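Local coordinates for protein cytochrome c (Rhodothermus marinus, PDB 6CUN) that transfers carbenes to form silicon-carbon bonds as an engineered heme protein, its natural parent being probably an electron-transfer cytochrome, at residues A[17-22]-A[70-75]. The protein carries 3 engineered substitutions. Residues are numbered along the deposited sequence; the frame is centred on the assembly and turned at random.
Sequences GPVKQV and YIMNTM. Engineered in segment 70-75: Thr74 (natural residue Val). With HEC (heme c), chain B; CA1 (ethyl propionate), chain C.
Asn73 turns its amide toward the loop 17-22 and pairs with both the N-H and the C=O of Val19. Its CB points at the loop, and the torsion that places CG opposite the carbonyl carbon (chi1 -71°) carries the amide to Val19. CB meets Gly17 O at 3.5 Å, and CG passes closer to the same oxygen, without a hydrogen bond. At the tip, OD1 accepts from Val19 N at 2.9 Å through an in-plane lone pair, while Pro18 CD packs against the same oxygen at 3.3 Å. ND2 donates to Val19 O, also at 2.9 Å and nearly straight (162°), in the plane of both the amide and the acceptor carbonyl. A second bond from ND2 to Ala13 O ties in the last turn of helix 9-16, so three bonds fix the flip of this buried amide. Shortening the side chain to an alanine would strip the N-H and C=O of Val19 of their shared partner and would probably leave the loop after the cis Gly17-Pro18 peptide freer to move.

Val19 CG2 rests on Met72 CB at 4.0 Å, and the Val22 and Met72 side chains cross at about a right angle, CG2 of Val22 lying 4.2 Å from CG of Met72. Bends at chi2 and chi3 bring Met72 CE near Val19 CG2 as well.

Other faces of the helix meet the heme: Tyr70 OH donates to the propionate oxygen O2A of heme c (2.7 Å), and CG2 of the engineered Thr74 lies 3.4 Å from the ester oxygen OX9 of the bound carbene-derived group. Helix 68-76 thus lies between the loop that follows helix 9-16 and the heme, with Met72 reaching Ala109 of helix 106-121 and Tyr70 packing on helix 86-95.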
loop_
_atom_site.group_PDB
_atom_site.type_symbol
_atom_site.label_atom_id
_atom_site.label_comp_id
_atom_site.label_asym_id
_atom_site.label_seq_id
_atom_site.Cartn_x
_atom_site.Cartn_y
_atom_site.Cartn_z
ATOM N N GLY A 17 12.929 0.565 3.371
ATOM C CA GLY A 17 13.038 -0.445 2.356
ATOM C C GLY A 17 11.995 -1.545 2.501
ATOM O O GLY A 17 11.164 -1.534 3.421
ATOM N N PRO A 18 12.059 -2.535 1.605
ATOM C CA PRO A 18 13.120 -2.762 0.614
ATOM C C PRO A 18 13.025 -1.973 -0.628
ATOM O O PRO A 18 14.047 -1.753 -1.324
ATOM C CB PRO A 18 12.990 -4.244 0.309
ATOM C CG PRO A 18 11.527 -4.495 0.480
ATOM C CD PRO A 18 11.162 -3.689 1.699
ATOM N N VAL A 19 11.862 -1.505 -0.998
ATOM C CA VAL A 19 11.715 -0.760 -2.210
ATOM C C VAL A 19 12.291 0.655 -2.006
ATOM O O VAL A 19 12.116 1.263 -0.966
ATOM C CB VAL A 19 10.235 -0.680 -2.660
ATOM C CG1 VAL A 19 10.026 0.203 -3.854
ATOM C CG2 VAL A 19 9.759 -2.087 -2.952
ATOM N N LYS A 20 13.027 1.132 -3.006
ATOM C CA LYS A 20 13.687 2.430 -2.960
ATOM C C LYS A 20 13.082 3.476 -3.864
ATOM O O LYS A 20 13.151 4.662 -3.564
ATOM C CB LYS A 20 15.180 2.246 -3.299
ATOM C CG LYS A 20 15.878 1.246 -2.416
ATOM C CD LYS A 20 15.981 1.683 -0.970
ATOM C CE LYS A 20 16.476 0.624 -0.047
ATOM N NZ LYS A 20 16.701 1.136 1.327
ATOM N N GLN A 21 12.508 3.047 -4.976
ATOM C CA GLN A 21 11.969 3.949 -6.006
ATOM C C GLN A 21 10.892 3.195 -6.737
ATOM O O GLN A 21 11.068 1.997 -6.943
ATOM C CB GLN A 21 13.082 4.371 -6.992
ATOM N N VAL A 22 9.847 3.879 -7.183
ATOM C CA VAL A 22 8.870 3.333 -8.105
ATOM C C VAL A 22 8.568 4.408 -9.124
ATOM O O VAL A 22 8.035 5.460 -8.781
ATOM C CB VAL A 22 7.559 2.943 -7.358
ATOM C CG1 VAL A 22 6.574 2.307 -8.339
ATOM C CG2 VAL A 22 7.821 2.069 -6.162
ATOM N N TYR A 70 6.155 4.264 0.031
ATOM C CA TYR A 70 5.474 4.003 1.311
ATOM C C TYR A 70 4.485 2.841 1.181
ATOM O O TYR A 70 4.424 1.962 2.031
ATOM C CB TYR A 70 4.788 5.281 1.770
ATOM C CG TYR A 70 3.889 5.153 2.980
ATOM C CD1 TYR A 70 2.563 4.760 2.851
ATOM C CD2 TYR A 70 4.363 5.370 4.278
ATOM C CE1 TYR A 70 1.713 4.668 3.926
ATOM C CE2 TYR A 70 3.496 5.244 5.362
ATOM C CZ TYR A 70 2.196 4.883 5.154
ATOM O OH TYR A 70 1.337 4.819 6.249
ATOM N N ILE A 71 3.663 2.889 0.128
ATOM C CA ILE A 71 2.644 1.849 -0.028
ATOM C C ILE A 71 3.306 0.480 -0.231
ATOM O O ILE A 71 2.906 -0.529 0.347
ATOM C CB ILE A 71 1.660 2.207 -1.155
ATOM C CG1 ILE A 71 0.866 3.472 -0.784
ATOM C CG2 ILE A 71 0.781 1.039 -1.465
ATOM C CD1 ILE A 71 0.113 4.049 -1.935
ATOM N N MET A 72 4.320 0.442 -1.102
ATOM C CA MET A 72 4.971 -0.813 -1.369
ATOM C C MET A 72 5.639 -1.378 -0.117
ATOM O O MET A 72 5.544 -2.598 0.171
ATOM C CB MET A 72 6.066 -0.679 -2.442
ATOM C CG MET A 72 5.496 -0.485 -3.827
ATOM S SD MET A 72 4.699 -1.886 -4.543
ATOM C CE MET A 72 6.143 -2.869 -4.907
ATOM N N ASN A 73 6.325 -0.542 0.645
ATOM C CA ASN A 73 7.037 -1.029 1.810
ATOM C C ASN A 73 6.108 -1.343 2.979
ATOM O O ASN A 73 6.459 -2.150 3.825
ATOM C CB ASN A 73 8.180 -0.118 2.192
ATOM C CG ASN A 73 9.302 -0.203 1.183
ATOM O OD1 ASN A 73 9.414 -1.185 0.447
ATOM N ND2 ASN A 73 10.170 0.826 1.129
ATOM N N THR A 74 4.907 -0.745 2.993
ATOM C CA THR A 74 3.882 -1.190 3.956
ATOM C C THR A 74 3.522 -2.650 3.704
ATOM O O THR A 74 3.425 -3.451 4.625
ATOM C CB THR A 74 2.676 -0.289 3.857
ATOM O OG1 THR A 74 3.018 1.009 4.330
ATOM C CG2 THR A 74 1.571 -0.819 4.732
ATOM N N MET A 75 3.370 -3.019 2.421
ATOM C CA MET A 75 3.094 -4.402 2.089
ATOM C C MET A 75 4.280 -5.339 2.284
ATOM O O MET A 75 4.129 -6.488 2.708
ATOM C CB MET A 75 2.634 -4.524 0.627
ATOM C CG MET A 75 1.226 -4.048 0.394
ATOM S SD MET A 75 0.691 -4.297 -1.308
ATOM C CE MET A 75 1.125 -2.722 -1.997
HETATM FE FE HEC B . -3.029 -2.982 5.676
HETATM C CHA HEC B . -2.385 0.047 7.151
HETATM C CHB HEC B . -2.283 -1.662 2.669
HETATM C CHC HEC B . -3.363 -6.054 4.289
HETATM C CHD HEC B . -4.202 -4.176 8.625
HETATM N NA HEC B . -2.432 -1.185 5.041
HETATM C C1A HEC B . -2.206 -0.034 5.774
HETATM C C2A HEC B . -1.742 1.034 4.903
HETATM C C3A HEC B . -1.688 0.508 3.672
HETATM C C4A HEC B . -2.153 -0.843 3.739
HETATM C CMA HEC B . -1.235 1.199 2.385
HETATM C CAA HEC B . -1.410 2.461 5.353
HETATM C CBA HEC B . -2.606 3.363 5.081
HETATM C CGA HEC B . -2.346 4.842 5.151
HETATM O O1A HEC B . -3.304 5.655 5.051
HETATM O O2A HEC B . -1.157 5.239 5.218
HETATM N NB HEC B . -2.872 -3.699 3.849
HETATM C C1B HEC B . -2.651 -2.970 2.685
HETATM C C2B HEC B . -2.773 -3.834 1.547
HETATM C C3B HEC B . -3.041 -5.070 1.978
HETATM C C4B HEC B . -3.119 -5.006 3.423
HETATM C CMB HEC B . -2.622 -3.345 0.120
HETATM C CAB HEC B . -3.260 -6.355 1.135
HETATM C CBB HEC B . -1.873 -6.757 0.534
HETATM N NC HEC B . -3.613 -4.773 6.330
HETATM C C1C HEC B . -3.696 -5.930 5.609
HETATM C C2C HEC B . -4.256 -6.993 6.421
HETATM C C3C HEC B . -4.510 -6.460 7.627
HETATM C C4C HEC B . -4.093 -5.081 7.603
HETATM C CMC HEC B . -4.500 -8.394 5.908
HETATM C CAC HEC B . -5.279 -7.181 8.796
HETATM C CBC HEC B . -4.586 -8.438 9.307
HETATM N ND HEC B . -3.237 -2.248 7.497
HETATM C C1D HEC B . -3.766 -2.901 8.624
HETATM C C2D HEC B . -3.737 -2.006 9.741
HETATM C C3D HEC B . -3.239 -0.842 9.337
HETATM C C4D HEC B . -2.911 -0.967 7.924
HETATM C CMD HEC B . -4.254 -2.426 11.139
HETATM C CAD HEC B . -2.995 0.414 10.183
HETATM C CBD HEC B . -1.630 0.329 10.858
HETATM C CGD HEC B . -1.543 -0.710 11.945
HETATM O O1D HEC B . -2.316 -0.513 12.971
HETATM O O2D HEC B . -0.806 -1.725 11.912
HETATM C CX5 CA1 C . -0.258 -4.063 4.805
HETATM C CX6 CA1 C . -1.197 -3.540 5.861
HETATM C CX7 CA1 C . -0.603 -3.449 7.151
HETATM O OX8 CA1 C . -0.680 -4.328 7.988
HETATM O OX9 CA1 C . 0.076 -2.233 7.426
HETATM C CJ1 CA1 C . 0.593 -1.979 8.744
HETATM C CJ2 CA1 C . 2.079 -2.144 8.701
#